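Local coordinates for protein putative rubredoxin reductase (Rhodopseudomonas palustris, PDB 3FG2) that is an FAD-dependent ferredoxin reductase that probably passes electrons from NADH to the ferredoxin serving the cytochrome P450 CYP199A2, at residues 338-343 with 355-360; 4-9 with 101-106; 115-120 with 210-215. One frame throughout, in Å; residues are numbered along the deposited sequence.

Interaction 1: residues 338-343 with 355-360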
loop_
_atom_site.group_PDB
_atom_site.type_symbol
_atom_site.label_atom_id
_atom_site.label_comp_id
_atom_site.label_asym_id
_atom_site.label_seq_id
_atom_site.Cartn_x
_atom_site.Cartn_y
_atom_site.Cartn_z
ATOM N N PHE A 338 12.818 16.680 2.260
ATOM C CA PHE A 338 14.006 16.517 3.100
ATOM C C PHE A 338 15.147 17.386 2.577
ATOM O O PHE A 338 15.373 17.454 1.360
ATOM C CB PHE A 338 14.452 15.050 3.097
ATOM C CG PHE A 338 14.959 14.570 1.760
ATOM C CD1 PHE A 338 16.314 14.648 1.443
ATOM C CD2 PHE A 338 14.076 14.054 0.812
ATOM C CE1 PHE A 338 16.786 14.221 0.202
ATOM C CE2 PHE A 338 14.536 13.622 -0.439
ATOM C CZ PHE A 338 15.892 13.705 -0.744
ATOM N N ASP A 339 15.861 18.050 3.488
ATOM C CA ASP A 339 16.989 18.889 3.090
ATOM C C ASP A 339 18.275 18.502 3.827
ATOM O O ASP A 339 19.325 19.117 3.636
ATOM C CB ASP A 339 16.680 20.382 3.301
ATOM C CG ASP A 339 16.324 20.720 4.735
ATOM O OD1 ASP A 339 16.759 19.992 5.658
ATOM O OD2 ASP A 339 15.622 21.733 4.943
ATOM N N GLN A 340 18.191 17.474 4.661
ATOM C CA GLN A 340 19.353 16.999 5.398
ATOM C C GLN A 340 19.127 15.573 5.878
ATOM O O GLN A 340 18.105 15.275 6.500
ATOM C CB GLN A 340 19.632 17.911 6.590
ATOM C CG GLN A 340 20.685 17.384 7.554
ATOM C CD GLN A 340 20.983 18.364 8.677
ATOM O OE1 GLN A 340 20.071 18.990 9.238
ATOM N NE2 GLN A 340 22.260 18.495 9.023
ATOM N N VAL A 341 20.082 14.694 5.580
ATOM C CA VAL A 341 19.988 13.294 5.987
ATOM C C VAL A 341 21.228 12.850 6.751
ATOM O O VAL A 341 22.350 13.038 6.294
ATOM C CB VAL A 341 19.794 12.364 4.766
ATOM C CG1 VAL A 341 19.731 10.895 5.218
ATOM C CG2 VAL A 341 18.525 12.743 4.032
ATOM N N VAL A 342 21.011 12.260 7.920
ATOM C CA VAL A 342 22.100 11.776 8.764
ATOM C C VAL A 342 22.015 10.259 8.878
ATOM O O VAL A 342 20.937 9.704 9.070
ATOM C CB VAL A 342 22.013 12.365 10.192
ATOM C CG1 VAL A 342 23.050 11.714 11.082
ATOM C CG2 VAL A 342 22.213 13.873 10.155
ATOM N N ILE A 343 23.155 9.592 8.761
ATOM C CA ILE A 343 23.186 8.141 8.871
ATOM C C ILE A 343 23.539 7.718 10.291
ATOM O O ILE A 343 24.513 8.204 10.865
ATOM C CB ILE A 343 24.243 7.512 7.923
ATOM C CG1 ILE A 343 23.836 7.709 6.460
ATOM C CG2 ILE A 343 24.419 6.027 8.250
ATOM C CD1 ILE A 343 22.544 7.032 6.088
ATOM N N PHE A 355 18.238 9.406 9.219
ATOM C CA PHE A 355 17.422 10.373 9.933
ATOM C C PHE A 355 17.232 11.542 8.985
ATOM O O PHE A 355 18.177 12.249 8.644
ATOM C CB PHE A 355 18.110 10.816 11.233
ATOM C CG PHE A 355 17.977 9.825 12.352
ATOM C CD1 PHE A 355 18.372 8.501 12.180
ATOM C CD2 PHE A 355 17.455 10.214 13.581
ATOM C CE1 PHE A 355 18.249 7.580 13.213
ATOM C CE2 PHE A 355 17.327 9.299 14.625
ATOM C CZ PHE A 355 17.726 7.977 14.438
ATOM N N CYS A 356 15.999 11.735 8.544
ATOM C CA CYS A 356 15.708 12.796 7.601
ATOM C C CYS A 356 15.188 14.041 8.284
ATOM O O CYS A 356 14.266 13.976 9.109
ATOM C CB CYS A 356 14.689 12.299 6.585
ATOM S SG CYS A 356 15.124 10.690 5.929
ATOM N N TYR A 357 15.779 15.173 7.919
ATOM C CA TYR A 357 15.397 16.464 8.470
ATOM C C TYR A 357 14.949 17.462 7.413
ATOM O O TYR A 357 15.261 17.329 6.223
ATOM C CB TYR A 357 16.567 17.094 9.215
ATOM C CG TYR A 357 17.041 16.328 10.415
ATOM C CD1 TYR A 357 17.747 15.135 10.272
ATOM C CD2 TYR A 357 16.799 16.806 11.703
ATOM C CE1 TYR A 357 18.204 14.436 11.378
ATOM C CE2 TYR A 357 17.251 16.113 12.818
ATOM C CZ TYR A 357 17.954 14.930 12.650
ATOM O OH TYR A 357 18.419 14.254 13.753
ATOM N N LYS A 358 14.222 18.473 7.875
ATOM C CA LYS A 358 13.757 19.565 7.031
ATOM C C LYS A 358 13.724 20.791 7.937
ATOM O O LYS A 358 13.021 20.806 8.946
ATOM C CB LYS A 358 12.364 19.288 6.474
ATOM C CG LYS A 358 11.872 20.401 5.561
ATOM C CD LYS A 358 10.550 20.058 4.886
ATOM C CE LYS A 358 9.424 19.949 5.886
ATOM N NZ LYS A 358 8.122 19.682 5.207
ATOM N N ALA A 359 14.512 21.803 7.593
ATOM C CA ALA A 359 14.579 23.025 8.389
ATOM C C ALA A 359 14.986 22.742 9.835
ATOM O O ALA A 359 14.440 23.337 10.760
ATOM C CB ALA A 359 13.235 23.745 8.359
ATOM N N GLY A 360 15.931 21.824 10.022
ATOM C CA GLY A 360 16.420 21.499 11.355
ATOM C C GLY A 360 15.584 20.573 12.223
ATOM O O GLY A 360 15.974 20.267 13.348
HETATM O O HOH W 1 17.616 20.581 8.255
#
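Gln-340 and Tyr-357 meet on one face of a beta hairpin, formed by strands 340-344 and 351-358 in the C-terminal reductase domain, with 340-344 as the outermost strand of the antiparallel sheet. The strands run antiparallel, and their pairing begins at a classic beta bulge, where Asp-339 and Gln-340 both face Tyr-357. The Tyr-357 carbonyl receives the Asp-339 amide, N to O 2.9 Å, and only weakly that of Gln-340. In return Tyr-357 N reaches Gln-340 O at 2.7 Å, and that carbonyl oxygen also lies at the edge of the tyrosine ring, in its plane.

The glutamine side chain runs out extended, with CG anti to the backbone N (chi1 171°), and its amide plane is turned 61° from the phenol ring; OE1 comes to 4.0 Å from Tyr-357 CB. Next along this face, Val-342 places CG2 4.2 Å from Tyr-357 CE1, while its CB stands beside that of Phe-355 in the hydrogen-bonded pair. Helix 389-393 packs on the same face through Pro-389, and the phenol hydroxyl bonds to Val-387 O. On the other face Val-341 CG2 makes a looser contact with Cys-356 SG, close to helix 184-196.

The bulge end is polar. With chi1 at 58°, the Asp-339 carboxylate swings over the turn that follows the second strand, where OD2 accepts Ala-359 N through its syn lone pair. A water completes the closure: it donates to Asp-339 OD1 and Gln-340 OE1 and accepts the Gly-360 amide, N to water 2.7 Å.

Interaction 2: residues 4-9 with 101-106. With FAD (flavin-adenine dinucleotide), chain B.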
loop_
_atom_site.group_PDB
_atom_site.type_symbol
_atom_site.label_atom_id
_atom_site.label_comp_id
_atom_site.label_asym_id
_atom_site.label_seq_id
_atom_site.Cartn_x
_atom_site.Cartn_y
_atom_site.Cartn_z
ATOM N N VAL A 4 -25.003 0.385 8.686
ATOM C CA VAL A 4 -23.761 0.976 8.200
ATOM C C VAL A 4 -23.261 0.065 7.093
ATOM O O VAL A 4 -22.960 -1.110 7.325
ATOM C CB VAL A 4 -22.675 1.049 9.296
ATOM C CG1 VAL A 4 -21.346 1.467 8.675
ATOM C CG2 VAL A 4 -23.082 2.037 10.371
ATOM N N LEU A 5 -23.181 0.606 5.885
ATOM C CA LEU A 5 -22.733 -0.171 4.742
ATOM C C LEU A 5 -21.275 0.116 4.410
ATOM O O LEU A 5 -20.893 1.272 4.212
ATOM C CB LEU A 5 -23.617 0.143 3.531
ATOM C CG LEU A 5 -24.504 -0.980 2.988
ATOM C CD1 LEU A 5 -25.147 -1.750 4.131
ATOM C CD2 LEU A 5 -25.559 -0.379 2.067
ATOM N N ILE A 6 -20.466 -0.940 4.355
ATOM C CA ILE A 6 -19.052 -0.798 4.033
ATOM C C ILE A 6 -18.797 -1.371 2.648
ATOM O O ILE A 6 -19.036 -2.559 2.406
ATOM C CB ILE A 6 -18.161 -1.556 5.018
ATOM C CG1 ILE A 6 -18.534 -1.192 6.453
ATOM C CG2 ILE A 6 -16.705 -1.217 4.745
ATOM C CD1 ILE A 6 -17.894 -2.096 7.483
ATOM N N ALA A 7 -18.309 -0.516 1.750
ATOM C CA ALA A 7 -18.004 -0.900 0.369
ATOM C C ALA A 7 -16.513 -1.154 0.228
ATOM O O ALA A 7 -15.724 -0.215 0.158
ATOM C CB ALA A 7 -18.425 0.205 -0.577
ATOM N N GLY A 8 -16.137 -2.426 0.168
ATOM C CA GLY A 8 -14.731 -2.778 0.064
ATOM C C GLY A 8 -14.358 -3.513 1.336
ATOM O O GLY A 8 -14.507 -2.964 2.429
ATOM N N ALA A 9 -13.888 -4.751 1.204
ATOM C CA ALA A 9 -13.529 -5.556 2.367
ATOM C C ALA A 9 -12.048 -5.920 2.433
ATOM O O ALA A 9 -11.695 -7.089 2.611
ATOM C CB ALA A 9 -14.376 -6.825 2.404
ATOM N N HIS A 101 -25.393 5.084 7.293
ATOM C CA HIS A 101 -24.113 5.698 6.972
ATOM C C HIS A 101 -23.353 4.756 6.041
ATOM O O HIS A 101 -23.328 3.536 6.250
ATOM C CB HIS A 101 -23.296 5.967 8.240
ATOM C CG HIS A 101 -22.220 6.991 8.050
ATOM N ND1 HIS A 101 -21.033 6.716 7.406
ATOM C CD2 HIS A 101 -22.183 8.311 8.354
ATOM C CE1 HIS A 101 -20.313 7.821 7.318
ATOM N NE2 HIS A 101 -20.989 8.803 7.884
ATOM N N LEU A 102 -22.757 5.332 5.002
ATOM C CA LEU A 102 -21.999 4.575 4.007
ATOM C C LEU A 102 -20.495 4.805 4.145
ATOM O O LEU A 102 -20.029 5.947 4.161
ATOM C CB LEU A 102 -22.448 4.972 2.593
ATOM C CG LEU A 102 -21.654 4.401 1.413
ATOM C CD1 LEU A 102 -21.684 2.884 1.461
ATOM C CD2 LEU A 102 -22.243 4.910 0.098
ATOM N N VAL A 103 -19.742 3.715 4.244
ATOM C CA VAL A 103 -18.290 3.793 4.364
ATOM C C VAL A 103 -17.625 3.273 3.087
ATOM O O VAL A 103 -17.780 2.104 2.722
ATOM C CB VAL A 103 -17.780 2.965 5.573
ATOM C CG1 VAL A 103 -16.263 2.880 5.551
ATOM C CG2 VAL A 103 -18.243 3.604 6.873
ATOM N N LEU A 104 -16.893 4.150 2.406
ATOM C CA LEU A 104 -16.194 3.777 1.175
ATOM C C LEU A 104 -14.761 3.373 1.495
ATOM O O LEU A 104 -13.978 4.177 2.005
ATOM C CB LEU A 104 -16.188 4.943 0.183
ATOM C CG LEU A 104 -17.580 5.385 -0.272
ATOM C CD1 LEU A 104 -17.473 6.549 -1.246
ATOM C CD2 LEU A 104 -18.295 4.194 -0.915
ATOM N N ALA A 105 -14.442 2.115 1.207
ATOM C CA ALA A 105 -13.113 1.563 1.448
ATOM C C ALA A 105 -12.789 0.702 0.234
ATOM O O ALA A 105 -12.444 -0.474 0.356
ATOM C CB ALA A 105 -13.122 0.719 2.712
ATOM N N THR A 106 -12.908 1.327 -0.934
ATOM C CA THR A 106 -12.693 0.687 -2.223
ATOM C C THR A 106 -11.235 0.547 -2.634
ATOM O O THR A 106 -10.939 -0.054 -3.666
ATOM C CB THR A 106 -13.428 1.468 -3.325
ATOM O OG1 THR A 106 -13.045 2.850 -3.267
ATOM C CG2 THR A 106 -14.934 1.368 -3.133
HETATM P PA FAD B . -7.505 -2.721 -0.124
HETATM O O1A FAD B . -6.973 -2.665 -1.511
HETATM O O2A FAD B . -6.981 -3.567 0.794
HETATM O O5B FAD B . -8.899 -3.306 -0.404
HETATM C C5B FAD B . -9.882 -2.715 -1.312
HETATM C C4B FAD B . -10.956 -3.813 -1.474
HETATM O O4B FAD B . -12.174 -3.152 -1.989
HETATM C C3B FAD B . -10.627 -4.924 -2.488
HETATM O O3B FAD B . -10.848 -6.233 -2.067
HETATM C C2B FAD B . -11.383 -4.466 -3.704
HETATM O O2B FAD B . -11.598 -5.476 -4.640
HETATM C C1B FAD B . -12.664 -4.003 -3.077
HETATM N N9A FAD B . -13.506 -3.091 -3.856
HETATM C C8A FAD B . -13.086 -2.096 -4.701
HETATM N N7A FAD B . -14.092 -1.443 -5.271
HETATM C C5A FAD B . -15.221 -2.032 -4.782
HETATM C C6A FAD B . -16.657 -1.769 -5.028
HETATM N N6A FAD B . -17.113 -0.839 -5.835
HETATM N N1A FAD B . -17.523 -2.589 -4.333
HETATM C C2A FAD B . -17.090 -3.575 -3.478
HETATM N N3A FAD B . -15.800 -3.879 -3.199
HETATM C C4A FAD B . -14.898 -3.078 -3.876
HETATM N N1 FAD B . 1.374 -1.662 3.227
HETATM C C2 FAD B . 2.194 -1.672 4.278
HETATM O O2 FAD B . 2.102 -0.859 5.146
HETATM N N3 FAD B . 3.225 -2.657 4.428
HETATM C C4 FAD B . 3.417 -3.653 3.486
HETATM O O4 FAD B . 4.299 -4.476 3.650
HETATM C C4X FAD B . 2.522 -3.655 2.333
HETATM N N5 FAD B . 2.654 -4.611 1.382
HETATM C C5X FAD B . 1.785 -4.591 0.306
HETATM C C6 FAD B . 1.930 -5.612 -0.676
HETATM C C7 FAD B . 1.105 -5.678 -1.780
HETATM C C7M FAD B . 1.302 -6.786 -2.797
HETATM C C8 FAD B . 0.048 -4.677 -1.961
HETATM C C8M FAD B . -0.895 -4.690 -3.144
HETATM C C9 FAD B . -0.103 -3.658 -0.997
HETATM C C9A FAD B . 0.750 -3.608 0.132
HETATM N N10 FAD B . 0.642 -2.595 1.174
HETATM C C10 FAD B . 1.487 -2.604 2.247
HETATM C "C1'" FAD B . -0.425 -1.574 1.019
HETATM C "C2'" FAD B . -1.728 -2.037 1.740
HETATM O "O2'" FAD B . -2.086 -3.303 1.234
HETATM C "C3'" FAD B . -2.802 -1.004 1.467
HETATM O "O3'" FAD B . -2.410 0.249 2.015
HETATM C "C4'" FAD B . -4.113 -1.445 2.095
HETATM O "O4'" FAD B . -4.529 -2.727 1.554
HETATM C "C5'" FAD B . -5.162 -0.401 1.798
HETATM O "O5'" FAD B . -6.516 -0.914 2.427
HETATM P P FAD B . -7.813 -0.606 1.735
HETATM O O1P FAD B . -8.847 -1.257 2.696
HETATM O O2P FAD B . -8.018 0.748 1.476
HETATM O O3P FAD B . -7.866 -1.275 0.431
#
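Val-103 and Ile-6 lie side by side in the apolar centre, pointing the same way, with Val-103 CG1 4.2 Å from Ile-6 CG2; Val-103 CG2 meets Val-4 CG1 on the same face. Leu-5, Ala-7, Leu-102 and Leu-104 occupy the reverse face. There Leu-102 holds CG anti to the backbone N (chi1 173°), and its CD1 reaches the neighbouring strand, 3.9 Å from Leu-5 CB; Leu-104 CD2 touches Ala-7 CB. Between the faces run four backbone bonds of a parallel pair, the straightest from Val-103 N to Leu-5 O at 2.7 Å and 179°.

Toward the C-terminal ends the character becomes polar. Gly-8, first glycine of the Rossmann-type GxGxxG sequence, brings CA to 3.3 Å from both Ala-105 O, in a CA-H...O contact, and the ribose O4B of FAD. Thr-106 carries the contact on to the adenine, its CB and CG2 each 3.6 Å from N7A.

Strands 4-7 and 101-104 are thus neighbours within the five-stranded parallel sheet of the FAD-binding fold: strand 29-32 flanks 4-7, helix 11-22 packs on the Val-4 and Ile-6 face, and strand 79-83 lies against Ala-7, Leu-102 and Leu-104.

Interaction 3: residues 115-120 with 210-215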
loop_
_atom_site.group_PDB
_atom_site.type_symbol
_atom_site.label_atom_id
_atom_site.label_comp_id
_atom_site.label_asym_id
_atom_site.label_seq_id
_atom_site.Cartn_x
_atom_site.Cartn_y
_atom_site.Cartn_z
ATOM N N VAL A 115 1.198 0.266 -23.166
ATOM C CA VAL A 115 2.188 -0.017 -24.193
ATOM C C VAL A 115 1.735 -1.144 -25.126
ATOM O O VAL A 115 0.969 -2.016 -24.725
ATOM C CB VAL A 115 3.527 -0.376 -23.490
ATOM C CG1 VAL A 115 4.139 -1.622 -24.083
ATOM C CG2 VAL A 115 4.475 0.803 -23.561
ATOM N N PRO A 116 2.194 -1.133 -26.390
ATOM C CA PRO A 116 1.799 -2.189 -27.330
ATOM C C PRO A 116 2.058 -3.585 -26.765
ATOM O O PRO A 116 3.103 -3.831 -26.146
ATOM C CB PRO A 116 2.651 -1.890 -28.557
ATOM C CG PRO A 116 2.714 -0.393 -28.546
ATOM C CD PRO A 116 2.998 -0.103 -27.074
ATOM N N ASN A 117 1.097 -4.485 -26.972
ATOM C CA ASN A 117 1.200 -5.863 -26.489
ATOM C C ASN A 117 1.272 -5.984 -24.960
ATOM O O ASN A 117 1.533 -7.067 -24.428
ATOM C CB ASN A 117 2.419 -6.554 -27.117
ATOM C CG ASN A 117 2.128 -7.142 -28.496
ATOM O OD1 ASN A 117 3.038 -7.627 -29.177
ATOM N ND2 ASN A 117 0.865 -7.112 -28.906
ATOM N N ALA A 118 1.025 -4.887 -24.253
ATOM C CA ALA A 118 1.079 -4.906 -22.794
ATOM C C ALA A 118 0.054 -5.850 -22.176
ATOM O O ALA A 118 0.177 -6.231 -21.008
ATOM C CB ALA A 118 0.874 -3.508 -22.247
ATOM N N SER A 119 -0.954 -6.227 -22.955
ATOM C CA SER A 119 -1.995 -7.111 -22.456
ATOM C C SER A 119 -1.831 -8.587 -22.816
ATOM O O SER A 119 -2.773 -9.364 -22.678
ATOM C CB SER A 119 -3.367 -6.622 -22.926
ATOM O OG SER A 119 -3.454 -6.660 -24.336
ATOM N N LEU A 120 -0.651 -8.985 -23.281
ATOM C CA LEU A 120 -0.429 -10.391 -23.601
ATOM C C LEU A 120 -0.520 -11.187 -22.299
ATOM O O LEU A 120 -0.352 -10.637 -21.213
ATOM C CB LEU A 120 0.937 -10.594 -24.257
ATOM C CG LEU A 120 1.038 -10.088 -25.700
ATOM C CD1 LEU A 120 2.468 -10.224 -26.190
ATOM C CD2 LEU A 120 0.082 -10.872 -26.596
ATOM N N ILE A 210 6.151 -4.158 -25.701
ATOM C CA ILE A 210 6.435 -5.495 -25.197
ATOM C C ILE A 210 6.675 -6.361 -26.426
ATOM O O ILE A 210 5.739 -6.656 -27.176
ATOM C CB ILE A 210 5.246 -6.104 -24.423
ATOM C CG1 ILE A 210 4.922 -5.249 -23.192
ATOM C CG2 ILE A 210 5.565 -7.561 -24.055
ATOM C CD1 ILE A 210 6.117 -4.957 -22.302
ATOM N N ALA A 211 7.927 -6.755 -26.640
ATOM C CA ALA A 211 8.278 -7.583 -27.786
ATOM C C ALA A 211 7.695 -8.986 -27.643
ATOM O O ALA A 211 7.874 -9.657 -26.620
ATOM C CB ALA A 211 9.800 -7.659 -27.938
ATOM N N ALA A 212 6.989 -9.427 -28.675
ATOM C CA ALA A 212 6.401 -10.747 -28.638
ATOM C C ALA A 212 6.613 -11.495 -29.943
ATOM O O ALA A 212 6.935 -10.912 -30.980
ATOM C CB ALA A 212 4.921 -10.651 -28.330
ATOM N N GLU A 213 6.438 -12.806 -29.859
ATOM C CA GLU A 213 6.571 -13.702 -30.990
ATOM C C GLU A 213 5.293 -14.520 -30.890
ATOM O O GLU A 213 5.094 -15.268 -29.932
ATOM C CB GLU A 213 7.818 -14.563 -30.808
ATOM C CG GLU A 213 8.068 -15.548 -31.912
ATOM C CD GLU A 213 7.585 -16.933 -31.564
ATOM O OE1 GLU A 213 8.002 -17.468 -30.513
ATOM O OE2 GLU A 213 6.795 -17.483 -32.351
ATOM N N GLY A 214 4.417 -14.360 -31.874
ATOM C CA GLY A 214 3.141 -15.045 -31.822
ATOM C C GLY A 214 2.399 -14.237 -30.773
ATOM O O GLY A 214 2.008 -13.089 -31.019
ATOM N N ASP A 215 2.214 -14.829 -29.599
ATOM C CA ASP A 215 1.572 -14.140 -28.490
ATOM C C ASP A 215 2.377 -14.456 -27.242
ATOM O O ASP A 215 1.881 -14.385 -26.113
ATOM C CB ASP A 215 0.117 -14.571 -28.335
ATOM C CG ASP A 215 -0.805 -13.831 -29.292
ATOM O OD1 ASP A 215 -0.759 -12.578 -29.315
ATOM O OD2 ASP A 215 -1.575 -14.494 -30.022
#
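Ile-210 packs its side chain against the turn formed by residues 115-118, where its CG1 lies 3.8 Å from Val-115 CG1 and the two side chains cross at about a right angle. The isoleucine CG1 stands anti to its own carbonyl carbon (chi1 -62°), which directs it past Pro-116 O toward the valine. The segment 115-120 has no regular secondary structure but is folded by two successive turns: type II from Val-115 to Ala-118, then type I from Asn-117 to Leu-120, the second closed by Leu-120 N on Asn-117 O.

The first turn presents Pro-116 O to the strand, and Ile-210 N donates to it at 3.1 Å. Asn-117, next in the turn, lies along the strand. Its CB rests 3.3 Å from Ile-210 O, and OD1 extends as far as Ala-212 CB, at 3.7 Å.

Leu-120 then reaches back from the second turn and divides its two methyls. CD1 presses on Ala-212 CB, closer than usual van der Waals contact, while CD2 meets Asp-215 OD1 at 3.3 Å, the leucine and aspartate side chains crossing at about a right angle. On the adjacent strand 216-222, Val-217 and Val-220 touch Ile-210, and Leu-113 touches it from the loop side.

This is structural packing, distant from the FAD site, between the loop leading to strand 123-124 and the outermost strand of a three-stranded antiparallel sheet. One backbone hydrogen bond supplies the direct polar link and two apolar pairs accompany it; otherwise carbons rest against carbonyl and carboxylate oxygens, so the contact is chemically mixed.

How the interactions relate
From the N terminus, interaction 2 comes first: strand 4-7 gains 101-104 as its second neighbour, closing a loop of 91 residues inside the FAD-binding part. Interaction 3 starts soon afterwards, at 115-120, and closes with 210-215 across a span of 89 residues that includes most of the second parallel sheet; it joins the loop before strand 123-124 to edge strand 207-213 of the three-stranded antiparallel sheet. Interaction 1 is by contrast short-range, a hairpin with 11 residues between its segments in the C-terminal domain. The three follow in series, none nesting or crossing. Their centres lie about 38 to 44 Å apart, and interactions 1 and 2 sit on opposite sides of the chain's centre.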